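Local coordinates for protein 373aa long hypothetical citrate synthase (Sulfolobus tokodaii, PDB 1VGP) that is of unknown function but belongs to the citrate synthase family of mainly helical proteins, at residues E281-E293 with P307-S319. Numbering follows the deposited sequence.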
ATOM      1  N   GLU A 281      -1.530 -27.746  28.711  1.00 53.29           N
ATOM      2  CA  GLU A 281      -0.628 -26.636  28.948  1.00 56.11           C
ATOM      3  C   GLU A 281      -1.395 -25.342  28.668  1.00 55.01           C
ATOM      4  O   GLU A 281      -1.040 -24.262  29.152  1.00 54.16           O
ATOM      5  CB  GLU A 281       0.587 -26.763  28.016  1.00 60.18           C
ATOM      6  CG  GLU A 281       1.673 -25.699  28.209  1.00 67.27           C
ATOM      7  CD  GLU A 281       2.429 -25.838  29.527  1.00 71.15           C
ATOM      8  OE1 GLU A 281       3.409 -25.083  29.726  1.00 71.84           O
ATOM      9  OE2 GLU A 281       2.048 -26.694  30.363  1.00 72.13           O
ATOM     10  N   ILE A 282      -2.462 -25.469  27.891  1.00 53.35           N
ATOM     11  CA  ILE A 282      -3.177 -24.307  27.389  1.00 51.15           C
ATOM     12  C   ILE A 282      -4.256 -23.878  28.382  1.00 47.93           C
ATOM     13  O   ILE A 282      -4.695 -22.737  28.379  1.00 47.02           O
ATOM     14  CB  ILE A 282      -3.792 -24.632  26.008  1.00 51.35           C
ATOM     15  CG1 ILE A 282      -4.584 -23.446  25.482  1.00 53.33           C
ATOM     16  CG2 ILE A 282      -4.665 -25.852  26.116  1.00 56.68           C
ATOM     17  CD1 ILE A 282      -4.510 -23.347  23.977  1.00 59.55           C
ATOM     18  N   TYR A 283      -4.664 -24.796  29.247  1.00 45.57           N
ATOM     19  CA  TYR A 283      -5.532 -24.425  30.351  1.00 43.30           C
ATOM     20  C   TYR A 283      -4.725 -23.726  31.432  1.00 43.28           C
ATOM     21  O   TYR A 283      -5.220 -22.816  32.104  1.00 43.04           O
ATOM     22  CB  TYR A 283      -6.220 -25.648  30.945  1.00 41.76           C
ATOM     23  CG  TYR A 283      -7.105 -25.301  32.113  1.00 43.66           C
ATOM     24  CD1 TYR A 283      -6.752 -25.657  33.413  1.00 44.60           C
ATOM     25  CD2 TYR A 283      -8.281 -24.582  31.923  1.00 45.54           C
ATOM     26  CE1 TYR A 283      -7.548 -25.302  34.499  1.00 45.04           C
ATOM     27  CE2 TYR A 283      -9.091 -24.218  33.004  1.00 48.13           C
ATOM     28  CZ  TYR A 283      -8.716 -24.581  34.291  1.00 48.12           C
ATOM     29  OH  TYR A 283      -9.503 -24.211  35.356  1.00 48.32           O
ATOM     30  N   THR A 284      -3.479 -24.146  31.613  1.00 40.84           N
ATOM     31  CA  THR A 284      -2.649 -23.486  32.608  1.00 41.51           C
ATOM     32  C   THR A 284      -2.287 -22.077  32.149  1.00 39.52           C
ATOM     33  O   THR A 284      -2.239 -21.154  32.952  1.00 40.12           O
ATOM     34  CB  THR A 284      -1.368 -24.304  32.920  1.00 42.36           C
ATOM     35  OG1 THR A 284      -0.738 -24.702  31.696  1.00 46.97           O
ATOM     36  CG2 THR A 284      -1.718 -25.560  33.726  1.00 42.32           C
ATOM     37  N   LEU A 285      -2.066 -21.900  30.852  1.00 38.12           N
ATOM     38  CA  LEU A 285      -1.915 -20.557  30.302  1.00 39.43           C
ATOM     39  C   LEU A 285      -3.092 -19.666  30.675  1.00 40.81           C
ATOM     40  O   LEU A 285      -2.918 -18.507  31.064  1.00 42.34           O
ATOM     41  CB  LEU A 285      -1.828 -20.597  28.786  1.00 38.15           C
ATOM     42  CG  LEU A 285      -0.561 -21.142  28.119  1.00 39.79           C
ATOM     43  CD1 LEU A 285      -0.784 -21.116  26.608  1.00 38.55           C
ATOM     44  CD2 LEU A 285       0.656 -20.315  28.499  1.00 38.52           C
ATOM     45  N   TYR A 286      -4.301 -20.204  30.534  1.00 39.97           N
ATOM     46  CA  TYR A 286      -5.478 -19.411  30.822  1.00 39.17           C
ATOM     47  C   TYR A 286      -5.498 -19.040  32.303  1.00 40.28           C
ATOM     48  O   TYR A 286      -5.854 -17.914  32.670  1.00 39.84           O
ATOM     49  CB  TYR A 286      -6.755 -20.164  30.455  1.00 38.21           C
ATOM     50  CG  TYR A 286      -7.978 -19.329  30.728  1.00 37.04           C
ATOM     51  CD1 TYR A 286      -8.776 -19.576  31.839  1.00 34.76           C
ATOM     52  CD2 TYR A 286      -8.260 -18.204  29.948  1.00 36.35           C
ATOM     53  CE1 TYR A 286      -9.821 -18.716  32.182  1.00 35.79           C
ATOM     54  CE2 TYR A 286      -9.302 -17.338  30.280  1.00 36.31           C
ATOM     55  CZ  TYR A 286     -10.073 -17.601  31.405  1.00 35.90           C
ATOM     56  OH  TYR A 286     -11.067 -16.732  31.779  1.00 37.44           O
ATOM     57  N   GLN A 287      -5.100 -19.985  33.151  1.00 40.58           N
ATOM     58  CA  GLN A 287      -5.014 -19.717  34.580  1.00 41.08           C
ATOM     59  C   GLN A 287      -4.011 -18.609  34.876  1.00 40.46           C
ATOM     60  O   GLN A 287      -4.273 -17.749  35.715  1.00 41.31           O
ATOM     61  CB  GLN A 287      -4.622 -20.981  35.341  1.00 41.23           C
ATOM     62  CG  GLN A 287      -5.518 -22.175  35.067  1.00 42.77           C
ATOM     63  CD  GLN A 287      -5.361 -23.273  36.107  1.00 43.10           C
ATOM     64  OE1 GLN A 287      -6.073 -23.298  37.105  1.00 39.53           O
ATOM     65  NE2 GLN A 287      -4.424 -24.188  35.872  1.00 43.97           N
ATOM     66  N   ILE A 288      -2.865 -18.641  34.191  1.00 40.69           N
ATOM     67  CA  ILE A 288      -1.887 -17.546  34.229  1.00 39.83           C
ATOM     68  C   ILE A 288      -2.592 -16.231  33.944  1.00 38.42           C
ATOM     69  O   ILE A 288      -2.449 -15.251  34.679  1.00 35.81           O
ATOM     70  CB  ILE A 288      -0.785 -17.693  33.137  1.00 42.43           C
ATOM     71  CG1 ILE A 288      -0.115 -19.074  33.203  1.00 41.87           C
ATOM     72  CG2 ILE A 288       0.246 -16.583  33.291  1.00 42.90           C
ATOM     73  CD1 ILE A 288       0.621 -19.332  34.461  1.00 42.30           C
ATOM     74  N   ALA A 289      -3.350 -16.227  32.853  1.00 38.83           N
ATOM     75  CA  ALA A 289      -3.956 -15.020  32.303  1.00 39.59           C
ATOM     76  C   ALA A 289      -4.963 -14.383  33.268  1.00 40.04           C
ATOM     77  O   ALA A 289      -5.021 -13.158  33.409  1.00 39.64           O
ATOM     78  CB  ALA A 289      -4.632 -15.358  30.976  1.00 38.66           C
ATOM     79  N   GLU A 290      -5.758 -15.208  33.937  1.00 40.30           N
ATOM     80  CA  GLU A 290      -6.691 -14.679  34.917  1.00 42.18           C
ATOM     81  C   GLU A 290      -5.941 -14.023  36.064  1.00 40.14           C
ATOM     82  O   GLU A 290      -6.260 -12.905  36.468  1.00 41.51           O
ATOM     83  CB  GLU A 290      -7.599 -15.789  35.447  1.00 44.81           C
ATOM     84  CG  GLU A 290      -9.022 -15.659  34.940  1.00 51.80           C
ATOM     85  CD  GLU A 290      -9.846 -16.901  35.185  1.00 55.79           C
ATOM     86  OE1 GLU A 290     -10.921 -17.035  34.546  1.00 57.92           O
ATOM     87  OE2 GLU A 290      -9.422 -17.738  36.016  1.00 57.01           O
ATOM     88  N   LYS A 291      -4.933 -14.718  36.572  1.00 38.70           N
ATOM     89  CA  LYS A 291      -4.062 -14.164  37.595  1.00 37.09           C
ATOM     90  C   LYS A 291      -3.460 -12.820  37.182  1.00 34.25           C
ATOM     91  O   LYS A 291      -3.422 -11.874  37.977  1.00 31.28           O
ATOM     92  CB  LYS A 291      -2.947 -15.157  37.908  1.00 40.52           C
ATOM     93  CG  LYS A 291      -3.252 -16.055  39.077  1.00 44.25           C
ATOM     94  CD  LYS A 291      -2.811 -15.413  40.375  1.00 50.20           C
ATOM     95  CE  LYS A 291      -3.618 -15.961  41.534  1.00 54.84           C
ATOM     96  NZ  LYS A 291      -5.081 -16.008  41.197  1.00 56.65           N
ATOM     97  N   VAL A 292      -2.987 -12.740  35.944  1.00 31.49           N
ATOM     98  CA  VAL A 292      -2.448 -11.491  35.415  1.00 32.54           C
ATOM     99  C   VAL A 292      -3.546 -10.435  35.284  1.00 33.42           C
ATOM    100  O   VAL A 292      -3.324  -9.272  35.619  1.00 33.35           O
ATOM    101  CB  VAL A 292      -1.793 -11.712  34.033  1.00 32.45           C
ATOM    102  CG1 VAL A 292      -1.266 -10.401  33.489  1.00 31.02           C
ATOM    103  CG2 VAL A 292      -0.671 -12.715  34.155  1.00 34.58           C
ATOM    104  N   GLU A 293      -4.724 -10.843  34.805  1.00 32.15           N
ATOM    105  CA  GLU A 293      -5.855  -9.931  34.676  1.00 31.80           C
ATOM    106  C   GLU A 293      -6.183  -9.329  36.036  1.00 32.23           C
ATOM    107  O   GLU A 293      -6.406  -8.119  36.174  1.00 30.48           O
ATOM    108  CB  GLU A 293      -7.087 -10.677  34.146  1.00 32.60           C
ATOM    109  CG  GLU A 293      -8.303  -9.777  33.929  1.00 33.15           C
ATOM    110  CD  GLU A 293      -9.588 -10.558  33.692  1.00 36.10           C
ATOM    111  OE1 GLU A 293      -9.515 -11.791  33.538  1.00 35.41           O
ATOM    112  OE2 GLU A 293     -10.677  -9.937  33.657  1.00 37.04           O
ATOM    113  N   PRO A 307      -7.418  -4.777  30.436  1.00 35.18           N
ATOM    114  CA  PRO A 307      -7.081  -5.706  29.352  1.00 36.09           C
ATOM    115  C   PRO A 307      -7.790  -5.330  28.049  1.00 35.04           C
ATOM    116  O   PRO A 307      -8.880  -4.772  28.071  1.00 36.68           O
ATOM    117  CB  PRO A 307      -7.513  -7.071  29.902  1.00 35.07           C
ATOM    118  CG  PRO A 307      -8.463  -6.762  30.998  1.00 31.96           C
ATOM    119  CD  PRO A 307      -8.007  -5.473  31.594  1.00 31.33           C
ATOM    120  N   ASN A 308      -7.159  -5.627  26.920  1.00 34.22           N
ATOM    121  CA  ASN A 308      -7.746  -5.336  25.622  1.00 32.26           C
ATOM    122  C   ASN A 308      -7.897  -6.634  24.850  1.00 33.04           C
ATOM    123  O   ASN A 308      -7.471  -7.697  25.317  1.00 32.89           O
ATOM    124  CB  ASN A 308      -6.852  -4.376  24.834  1.00 31.21           C
ATOM    125  CG  ASN A 308      -5.505  -4.985  24.500  1.00 33.32           C
ATOM    126  OD1 ASN A 308      -5.434  -6.098  23.965  1.00 31.47           O
ATOM    127  ND2 ASN A 308      -4.426  -4.264  24.811  1.00 34.05           N
ATOM    128  N   VAL A 309      -8.488  -6.551  23.662  1.00 32.10           N
ATOM    129  CA  VAL A 309      -8.813  -7.751  22.908  1.00 32.52           C
ATOM    130  C   VAL A 309      -7.614  -8.685  22.728  1.00 32.15           C
ATOM    131  O   VAL A 309      -7.771  -9.900  22.794  1.00 28.83           O
ATOM    132  CB  VAL A 309      -9.398  -7.395  21.526  1.00 32.95           C
ATOM    133  CG1 VAL A 309      -8.339  -6.750  20.661  1.00 32.08           C
ATOM    134  CG2 VAL A 309      -9.947  -8.644  20.864  1.00 29.65           C
ATOM    135  N   ASP A 310      -6.429  -8.120  22.507  1.00 34.84           N
ATOM    136  CA  ASP A 310      -5.219  -8.921  22.300  1.00 37.71           C
ATOM    137  C   ASP A 310      -4.922  -9.834  23.481  1.00 38.41           C
ATOM    138  O   ASP A 310      -4.321 -10.896  23.325  1.00 40.61           O
ATOM    139  CB  ASP A 310      -3.996  -8.025  22.066  1.00 37.33           C
ATOM    140  CG  ASP A 310      -4.136  -7.149  20.826  1.00 38.27           C
ATOM    141  OD1 ASP A 310      -3.544  -6.045  20.820  1.00 38.29           O
ATOM    142  OD2 ASP A 310      -4.838  -7.556  19.869  1.00 36.58           O
ATOM    143  N   PHE A 311      -5.345  -9.417  24.667  1.00 39.12           N
ATOM    144  CA  PHE A 311      -5.075 -10.165  25.888  1.00 38.63           C
ATOM    145  C   PHE A 311      -5.676 -11.566  25.853  1.00 38.71           C
ATOM    146  O   PHE A 311      -5.088 -12.509  26.365  1.00 39.45           O
ATOM    147  CB  PHE A 311      -5.619  -9.402  27.091  1.00 36.85           C
ATOM    148  CG  PHE A 311      -5.233  -9.998  28.409  1.00 33.89           C
ATOM    149  CD1 PHE A 311      -6.076 -10.897  29.051  1.00 32.35           C
ATOM    150  CD2 PHE A 311      -4.026  -9.660  29.013  1.00 30.86           C
ATOM    151  CE1 PHE A 311      -5.730 -11.453  30.284  1.00 30.53           C
ATOM    152  CE2 PHE A 311      -3.667 -10.214  30.249  1.00 29.40           C
ATOM    153  CZ  PHE A 311      -4.526 -11.113  30.884  1.00 27.78           C
ATOM    154  N   PHE A 312      -6.849 -11.706  25.253  1.00 38.80           N
ATOM    155  CA  PHE A 312      -7.457 -13.016  25.150  1.00 39.47           C
ATOM    156  C   PHE A 312      -7.372 -13.584  23.741  1.00 40.89           C
ATOM    157  O   PHE A 312      -7.372 -14.804  23.562  1.00 43.62           O
ATOM    158  CB  PHE A 312      -8.917 -12.966  25.598  1.00 39.60           C
ATOM    159  CG  PHE A 312      -9.091 -12.674  27.060  1.00 39.13           C
ATOM    160  CD1 PHE A 312      -9.643 -11.462  27.479  1.00 37.66           C
ATOM    161  CD2 PHE A 312      -8.728 -13.612  28.021  1.00 36.83           C
ATOM    162  CE1 PHE A 312      -9.832 -11.192  28.828  1.00 36.50           C
ATOM    163  CE2 PHE A 312      -8.911 -13.354  29.369  1.00 36.35           C
ATOM    164  CZ  PHE A 312      -9.467 -12.140  29.776  1.00 37.06           C
ATOM    165  N   SER A 313      -7.298 -12.718  22.739  1.00 40.91           N
ATOM    166  CA  SER A 313      -7.337 -13.189  21.357  1.00 42.61           C
ATOM    167  C   SER A 313      -6.166 -14.132  21.046  1.00 42.74           C
ATOM    168  O   SER A 313      -6.281 -15.018  20.194  1.00 42.77           O
ATOM    169  CB  SER A 313      -7.345 -11.998  20.381  1.00 41.42           C
ATOM    170  OG  SER A 313      -6.046 -11.488  20.161  1.00 47.05           O
ATOM    171  N   SER A 314      -5.053 -13.958  21.750  1.00 40.91           N
ATOM    172  CA  SER A 314      -3.878 -14.784  21.495  1.00 41.79           C
ATOM    173  C   SER A 314      -3.957 -16.160  22.160  1.00 41.00           C
ATOM    174  O   SER A 314      -3.347 -17.120  21.691  1.00 40.11           O
ATOM    175  CB  SER A 314      -2.612 -14.057  21.955  1.00 43.56           C
ATOM    176  OG  SER A 314      -2.783 -13.487  23.237  1.00 50.37           O
ATOM    177  N   ILE A 315      -4.705 -16.264  23.253  1.00 38.42           N
ATOM    178  CA  ILE A 315      -5.010 -17.581  23.795  1.00 37.08           C
ATOM    179  C   ILE A 315      -5.937 -18.307  22.827  1.00 34.72           C
ATOM    180  O   ILE A 315      -5.717 -19.475  22.500  1.00 33.23           O
ATOM    181  CB  ILE A 315      -5.690 -17.486  25.179  1.00 39.72           C
ATOM    182  CG1 ILE A 315      -4.655 -17.113  26.241  1.00 43.75           C
ATOM    183  CG2 ILE A 315      -6.312 -18.827  25.557  1.00 40.39           C
ATOM    184  CD1 ILE A 315      -5.241 -16.879  27.618  1.00 45.09           C
ATOM    185  N   VAL A 316      -6.969 -17.603  22.371  1.00 31.45           N
ATOM    186  CA  VAL A 316      -7.971 -18.189  21.495  1.00 31.16           C
ATOM    187  C   VAL A 316      -7.368 -18.686  20.179  1.00 32.31           C
ATOM    188  O   VAL A 316      -7.507 -19.860  19.828  1.00 31.85           O
ATOM    189  CB  VAL A 316      -9.087 -17.168  21.183  1.00 31.99           C
ATOM    190  CG1 VAL A 316      -9.942 -17.652  20.005  1.00 29.32           C
ATOM    191  CG2 VAL A 316      -9.943 -16.953  22.430  1.00 28.08           C
ATOM    192  N   PHE A 317      -6.697 -17.790  19.458  1.00 31.47           N
ATOM    193  CA  PHE A 317      -6.031 -18.153  18.217  1.00 33.36           C
ATOM    194  C   PHE A 317      -5.166 -19.400  18.426  1.00 34.74           C
ATOM    195  O   PHE A 317      -5.089 -20.285  17.567  1.00 35.55           O
ATOM    196  CB  PHE A 317      -5.168 -16.986  17.722  1.00 32.31           C
ATOM    197  CG  PHE A 317      -5.953 -15.858  17.095  1.00 29.33           C
ATOM    198  CD1 PHE A 317      -7.147 -16.098  16.421  1.00 29.65           C
ATOM    199  CD2 PHE A 317      -5.486 -14.547  17.168  1.00 28.05           C
ATOM    200  CE1 PHE A 317      -7.871 -15.054  15.826  1.00 26.46           C
ATOM    201  CE2 PHE A 317      -6.199 -13.499  16.579  1.00 27.88           C
ATOM    202  CZ  PHE A 317      -7.393 -13.751  15.908  1.00 27.06           C
ATOM    203  N   TYR A 318      -4.513 -19.460  19.581  1.00 35.30           N
ATOM    204  CA  TYR A 318      -3.658 -20.581  19.935  1.00 35.17           C
ATOM    205  C   TYR A 318      -4.517 -21.837  20.085  1.00 35.02           C
ATOM    206  O   TYR A 318      -4.292 -22.828  19.396  1.00 35.25           O
ATOM    207  CB  TYR A 318      -2.931 -20.256  21.239  1.00 36.46           C
ATOM    208  CG  TYR A 318      -1.754 -21.148  21.572  1.00 41.99           C
ATOM    209  CD1 TYR A 318      -1.755 -21.916  22.739  1.00 45.49           C
ATOM    210  CD2 TYR A 318      -0.620 -21.198  20.750  1.00 42.86           C
ATOM    211  CE1 TYR A 318      -0.668 -22.705  23.088  1.00 47.49           C
ATOM    212  CE2 TYR A 318       0.478 -21.987  21.088  1.00 44.20           C
ATOM    213  CZ  TYR A 318       0.448 -22.737  22.260  1.00 48.14           C
ATOM    214  OH  TYR A 318       1.517 -23.525  22.632  1.00 50.43           O
ATOM    215  N   SER A 319      -5.514 -21.785  20.962  1.00 34.31           N
ATOM    216  CA  SER A 319      -6.408 -22.919  21.148  1.00 36.76           C
ATOM    217  C   SER A 319      -7.020 -23.401  19.848  1.00 37.72           C
ATOM    218  O   SER A 319      -7.377 -24.571  19.729  1.00 40.96           O
ATOM    219  CB  SER A 319      -7.536 -22.567  22.107  1.00 36.47           C
ATOM    220  OG  SER A 319      -7.047 -21.782  23.168  1.00 42.09           O
TER
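F311 sends its ring across to the backbone of A289, beside the methyl group, and the pair illustrates how a large residue on one helix can use a small one on its neighbour, whose slight side chain probably permits the approach. With CG anti to the backbone N (chi1 -172°), the ring reaches the opposite backbone edge-on: F311 CZ lies 3.3 Å from A289 O, near the ring plane, while V292 CG1 approaches another part of the same edge at F311 CE2. The A289 methyl also receives I315, whose CD1 comes within 3.7 Å of A289 CB and meets the edge of the Y286 ring, I315 and Y286 crossing at about a right angle. Within 307-319, F311 CD1 sits over the centre of one face of F312, whose CE2 touches Y286 CE2 at 4.1 Å.

These residues join two antiparallel helices, 281-300 and 309-319, in the predominantly helical citrate synthase fold; the short segments' axes approach to 10.9 Å at 176°. Helix 221-228 adds L223 and F226 beside L285 and A289, and helix 262-278 packs against Y286 and F312.

No hydrogen bond crosses between the helices; Y286 OH pairs with E290 OE1 of its own helix, and Y318 OH with K227. E293, extended beyond CG, brings OE1 to the in-plane edge of F312 at CZ (3.8 Å), its carboxylate 84° from the ring; K268 forms a salt bridge with OE1 and Y260 a hydrogen bond with OE2. At the far end, I282 CD1 inserts between the Y318 ring and S319, whose OG donates a hydrogen bond to I315 O of its own helix (2.7 Å), while L285 CD1 lies 3.9 Å from Y318 CE1.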